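Local coordinates for putative flavoprotein (Bacteroides eggerthii, PDB 4ICI) that binds flavin mononucleotide in a flavodoxin-like fold and may take part in electron transfer, at residues Ala31-Gly39 against Thr156-Leu165. Numbering follows the deposited sequence.
Sequences AEKLGAAVG and TDEKAIRAWL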
ATOM      1  N   ALA A  31       1.047  -8.364  -4.078  1.00 10.33           N
ATOM      2  CA  ALA A  31       2.289  -7.656  -4.327  1.00  9.26           C
ATOM      3  C   ALA A  31       3.294  -8.496  -5.127  1.00 10.63           C
ATOM      4  O   ALA A  31       4.005  -8.003  -6.001  1.00 11.10           O
ATOM      5  CB  ALA A  31       2.901  -7.186  -2.997  1.00 10.11           C
ATOM      6  N   GLU A  32       3.397  -9.765  -4.752  1.00  9.94           N
ATOM      7  CA  GLU A  32       4.323 -10.684  -5.434  1.00 10.97           C
ATOM      8  C   GLU A  32       3.966 -10.855  -6.904  1.00  9.89           C
ATOM      9  O   GLU A  32       4.863 -10.833  -7.767  1.00 12.08           O
ATOM     10  CB  GLU A  32       4.323 -12.016  -4.712  1.00 10.09           C
ATOM     11  CG  GLU A  32       5.369 -13.006  -5.206  1.00 11.44           C
ATOM     12  CD  GLU A  32       5.387 -14.294  -4.434  1.00 12.39           C
ATOM     13  OE1 GLU A  32       4.819 -14.312  -3.323  1.00 16.45           O
ATOM     14  OE2 GLU A  32       6.000 -15.286  -4.901  1.00 13.10           O
ATOM     15  N   LYS A  33       2.669 -10.986  -7.184  1.00 11.08           N
ATOM     16  CA  LYS A  33       2.212 -11.086  -8.576  1.00 12.58           C
ATOM     17  C   LYS A  33       2.520  -9.791  -9.340  1.00 12.48           C
ATOM     18  O   LYS A  33       2.997  -9.823 -10.478  1.00 14.40           O
ATOM     19  CB  LYS A  33       0.715 -11.366  -8.643  1.00 15.12           C
ATOM     20  CG  LYS A  33       0.263 -12.717  -8.133  1.00 19.22           C
ATOM     21  CD  LYS A  33      -1.246 -12.941  -8.391  1.00 26.32           C
ATOM     22  CE  LYS A  33      -1.643 -14.408  -8.216  1.00 32.29           C
ATOM     23  NZ  LYS A  33      -3.009 -14.727  -8.789  1.00 34.92           N
ATOM     24  N   LEU A  34       2.240  -8.646  -8.710  1.00 12.22           N
ATOM     25  CA  LEU A  34       2.538  -7.357  -9.333  1.00 11.99           C
ATOM     26  C   LEU A  34       4.029  -7.198  -9.630  1.00 13.07           C
ATOM     27  O   LEU A  34       4.429  -6.848 -10.746  1.00 13.39           O
ATOM     28  CB  LEU A  34       2.013  -6.233  -8.445  1.00 12.18           C
ATOM     29  CG  LEU A  34       2.259  -4.812  -8.914  1.00 12.42           C
ATOM     30  CD1 LEU A  34       1.721  -4.559 -10.321  1.00 13.56           C
ATOM     31  CD2 LEU A  34       1.561  -3.870  -7.903  1.00 13.20           C
ATOM     32  N   GLY A  35       4.869  -7.465  -8.630  1.00 11.55           N
ATOM     33  CA  GLY A  35       6.299  -7.325  -8.810  1.00 11.67           C
ATOM     34  C   GLY A  35       6.836  -8.257  -9.892  1.00 12.18           C
ATOM     35  O   GLY A  35       7.652  -7.838 -10.703  1.00 14.94           O
ATOM     36  N   ALA A  36       6.354  -9.506  -9.905  1.00 13.21           N
ATOM     37  CA  ALA A  36       6.731 -10.476 -10.958  1.00 14.88           C
ATOM     38  C   ALA A  36       6.349  -9.954 -12.337  1.00 16.96           C
ATOM     39  O   ALA A  36       7.140 -10.064 -13.286  1.00 20.43           O
ATOM     40  CB  ALA A  36       6.089 -11.843 -10.699  1.00 15.98           C
ATOM     41  N   ALA A  37       5.182  -9.330 -12.430  1.00 14.99           N
ATOM     42  CA  ALA A  37       4.661  -8.905 -13.734  1.00 15.16           C
ATOM     43  C   ALA A  37       5.486  -7.761 -14.307  1.00 16.23           C
ATOM     44  O   ALA A  37       5.699  -7.680 -15.530  1.00 20.77           O
ATOM     45  CB  ALA A  37       3.184  -8.494 -13.592  1.00 15.92           C
ATOM     46  N   VAL A  38       5.916  -6.852 -13.442  1.00 16.72           N
ATOM     47  CA  VAL A  38       6.633  -5.635 -13.867  1.00 17.88           C
ATOM     48  C   VAL A  38       8.145  -5.700 -13.688  1.00 17.50           C
ATOM     49  O   VAL A  38       8.848  -4.770 -14.076  1.00 20.86           O
ATOM     50  CB  VAL A  38       6.064  -4.371 -13.181  1.00 19.05           C
ATOM     51  CG1 VAL A  38       4.528  -4.331 -13.322  1.00 21.73           C
ATOM     52  CG2 VAL A  38       6.470  -4.306 -11.718  1.00 18.16           C
ATOM     53  N   GLY A  39       8.652  -6.793 -13.117  1.00 17.41           N
ATOM     54  CA  GLY A  39      10.065  -6.888 -12.790  1.00 17.12           C
ATOM     55  C   GLY A  39      10.496  -5.907 -11.731  1.00 17.28           C
ATOM     56  O   GLY A  39      11.622  -5.405 -11.775  1.00 20.82           O
ATOM     57  N   THR A 156      -6.159 -11.328  -9.512  1.00 19.72           N
ATOM     58  CA  THR A 156      -5.438 -10.710 -10.586  1.00 19.61           C
ATOM     59  C   THR A 156      -4.542 -11.701 -11.306  1.00 18.49           C
ATOM     60  O   THR A 156      -4.344 -12.847 -10.862  1.00 22.62           O
ATOM     61  CB  THR A 156      -4.635  -9.460 -10.090  1.00 19.91           C
ATOM     62  OG1 THR A 156      -4.333  -8.632 -11.220  1.00 21.85           O
ATOM     63  CG2 THR A 156      -3.371  -9.849  -9.369  1.00 20.81           C
ATOM     64  N   ASP A 157      -4.057 -11.262 -12.451  1.00 19.17           N
ATOM     65  CA  ASP A 157      -3.098 -11.993 -13.249  1.00 19.42           C
ATOM     66  C   ASP A 157      -2.337 -11.011 -14.111  1.00 17.84           C
ATOM     67  O   ASP A 157      -2.608  -9.794 -14.091  1.00 17.94           O
ATOM     68  CB  ASP A 157      -3.762 -13.141 -14.048  1.00 21.46           C
ATOM     69  CG  ASP A 157      -4.799 -12.689 -15.057  1.00 26.19           C
ATOM     70  OD1 ASP A 157      -4.797 -11.558 -15.559  1.00 22.44           O
ATOM     71  OD2 ASP A 157      -5.629 -13.541 -15.430  1.00 37.39           O
ATOM     72  N   GLU A 158      -1.332 -11.516 -14.799  1.00 17.15           N
ATOM     73  CA  GLU A 158      -0.427 -10.702 -15.546  1.00 17.30           C
ATOM     74  C   GLU A 158      -1.172  -9.904 -16.626  1.00 16.32           C
ATOM     75  O   GLU A 158      -0.871  -8.741 -16.842  1.00 17.24           O
ATOM     76  CB  GLU A 158       0.700 -11.549 -16.161  1.00 21.20           C
ATOM     77  CG  GLU A 158       1.771 -10.751 -16.830  1.00 28.77           C
ATOM     78  CD  GLU A 158       3.073 -11.541 -16.997  1.00 39.68           C
ATOM     79  OE1 GLU A 158       3.055 -12.786 -16.834  1.00 42.81           O
ATOM     80  OE2 GLU A 158       4.106 -10.902 -17.292  1.00 45.89           O
ATOM     81  N   LYS A 159      -2.121 -10.523 -17.319  1.00 15.96           N
ATOM     82  CA  LYS A 159      -2.849  -9.829 -18.387  1.00 17.35           C
ATOM     83  C   LYS A 159      -3.648  -8.659 -17.833  1.00 14.23           C
ATOM     84  O   LYS A 159      -3.709  -7.584 -18.452  1.00 15.44           O
ATOM     85  CB  LYS A 159      -3.782 -10.784 -19.151  1.00 18.87           C
ATOM     86  CG  LYS A 159      -3.061 -11.785 -20.039  1.00 22.70           C
ATOM     87  CD  LYS A 159      -4.039 -12.780 -20.629  1.00 29.00           C
ATOM     88  CE  LYS A 159      -3.308 -13.736 -21.570  1.00 38.13           C
ATOM     89  NZ  LYS A 159      -4.114 -14.960 -21.913  1.00 45.03           N
ATOM     90  N   ALA A 160      -4.253  -8.846 -16.676  1.00 14.45           N
ATOM     91  CA  ALA A 160      -5.039  -7.774 -16.073  1.00 14.26           C
ATOM     92  C   ALA A 160      -4.124  -6.662 -15.555  1.00 13.53           C
ATOM     93  O   ALA A 160      -4.453  -5.473 -15.674  1.00 13.26           O
ATOM     94  CB  ALA A 160      -5.931  -8.314 -14.978  1.00 16.28           C
ATOM     95  N   ILE A 161      -2.988  -7.034 -14.975  1.00 13.59           N
ATOM     96  CA  ILE A 161      -2.014  -6.045 -14.509  1.00 12.99           C
ATOM     97  C   ILE A 161      -1.502  -5.221 -15.680  1.00 12.98           C
ATOM     98  O   ILE A 161      -1.462  -3.990 -15.613  1.00 14.36           O
ATOM     99  CB  ILE A 161      -0.856  -6.700 -13.720  1.00 14.90           C
ATOM    100  CG1 ILE A 161      -1.391  -7.233 -12.381  1.00 15.03           C
ATOM    101  CG2 ILE A 161       0.335  -5.703 -13.564  1.00 15.45           C
ATOM    102  CD1 ILE A 161      -0.487  -8.240 -11.645  1.00 16.82           C
ATOM    103  N   ARG A 162      -1.148  -5.883 -16.778  1.00 13.69           N
ATOM    104  CA  ARG A 162      -0.627  -5.164 -17.921  1.00 14.66           C
ATOM    105  C   ARG A 162      -1.660  -4.192 -18.487  1.00 14.24           C
ATOM    106  O   ARG A 162      -1.306  -3.086 -18.871  1.00 13.81           O
ATOM    107  CB  ARG A 162      -0.100  -6.143 -18.981  1.00 18.78           C
ATOM    108  CG  ARG A 162       1.116  -6.896 -18.444  1.00 26.62           C
ATOM    109  CD  ARG A 162       1.909  -7.612 -19.538  1.00 38.90           C
ATOM    110  NE  ARG A 162       2.985  -8.408 -18.948  1.00 49.27           N
ATOM    111  CZ  ARG A 162       4.094  -7.912 -18.389  1.00 55.94           C
ATOM    112  NH1 ARG A 162       4.318  -6.592 -18.332  1.00 58.86           N
ATOM    113  NH2 ARG A 162       4.999  -8.747 -17.883  1.00 55.20           N
ATOM    114  N   ALA A 163      -2.929  -4.587 -18.515  1.00 13.15           N
ATOM    115  CA  ALA A 163      -3.976  -3.709 -19.046  1.00 12.26           C
ATOM    116  C   ALA A 163      -4.121  -2.455 -18.164  1.00 13.28           C
ATOM    117  O   ALA A 163      -4.210  -1.334 -18.658  1.00 12.34           O
ATOM    118  CB  ALA A 163      -5.331  -4.480 -19.158  1.00 13.23           C
ATOM    119  N   TRP A 164      -4.174  -2.652 -16.847  1.00 12.15           N
ATOM    120  CA  TRP A 164      -4.196  -1.538 -15.895  1.00 11.30           C
ATOM    121  C   TRP A 164      -3.034  -0.568 -16.144  1.00 10.67           C
ATOM    122  O   TRP A 164      -3.218   0.662 -16.229  1.00 10.68           O
ATOM    123  CB  TRP A 164      -4.108  -2.120 -14.484  1.00 10.85           C
ATOM    124  CG  TRP A 164      -3.712  -1.179 -13.360  1.00 10.72           C
ATOM    125  CD1 TRP A 164      -4.012   0.154 -13.201  1.00 10.24           C
ATOM    126  CD2 TRP A 164      -3.007  -1.564 -12.194  1.00 10.25           C
ATOM    127  NE1 TRP A 164      -3.544   0.604 -11.992  1.00 11.00           N
ATOM    128  CE2 TRP A 164      -2.917  -0.431 -11.354  1.00 11.12           C
ATOM    129  CE3 TRP A 164      -2.473  -2.767 -11.757  1.00 11.70           C
ATOM    130  CZ2 TRP A 164      -2.299  -0.476 -10.107  1.00 11.07           C
ATOM    131  CZ3 TRP A 164      -1.826  -2.805 -10.540  1.00 12.73           C
ATOM    132  CH2 TRP A 164      -1.760  -1.680  -9.719  1.00 11.19           C
ATOM    133  N   LEU A 165      -1.817  -1.114 -16.238  1.00 11.16           N
ATOM    134  CA  LEU A 165      -0.644  -0.255 -16.379  1.00 12.43           C
ATOM    135  C   LEU A 165      -0.580   0.489 -17.722  1.00 11.92           C
ATOM    136  O   LEU A 165      -0.085   1.618 -17.790  1.00 13.30           O
ATOM    137  CB  LEU A 165       0.642  -1.003 -16.051  1.00 13.69           C
ATOM    138  CG  LEU A 165       0.646  -1.546 -14.606  1.00 14.22           C
ATOM    139  CD1 LEU A 165       2.001  -2.145 -14.311  1.00 16.70           C
ATOM    140  CD2 LEU A 165       0.236  -0.509 -13.566  1.00 15.59           C
TER
HETATM  141  O   HOH W   1      -4.820 -13.131  -7.570  1.00 26.08           O
HETATM  142  O   HOH W   2      -2.438 -15.190 -11.296  1.00 39.59           O
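Lys33 NZ is gripped on three counts where helix 26-38 meets the lead-in to helix 158-168: it donates to Thr156 O at 3.1 Å, tilted 29° from the carbonyl plane, and to two waters. One water also accepts a hydrogen bond from Thr156 N, while the other donates one to Thr156 O, so the ammonium is tied to the Thr156 backbone directly and through both waters. The extended lysine chain runs alongside Thr156 in the opposite sense, CD against CG2. Beyond this polar edge the contact turns apolar. Ile161 CG2 lies 3.7 Å from Leu34 CD1 and 4.0 Å from Ala37 CB, and with CG1 beside the backbone N (chi1 -69°) its CD1 reaches Leu34 CA. Replacing Ile161 with an alanine would remove both branches and is likely to leave a gap against Leu34 CD1 and Ala37 CB. Leu34 CD1 also meets CZ3 of Trp164, a residue whose NE1 hydrogen-bonds to Glu149 O. At the far edge Arg162 NH2 makes a weak 2.7 Å bond to Ala37 O beside its salt bridge to Glu158 OE2 in the same helix. Segments 31-38 and 158-165 cross at -70° on one face of the flavodoxin-like parallel sheet, and the chemistry implies an apolar centre bordered by Lys33, bonded to Thr156 O and waters, and by Arg162, paired with Glu158 and only weakly bonded across the contact.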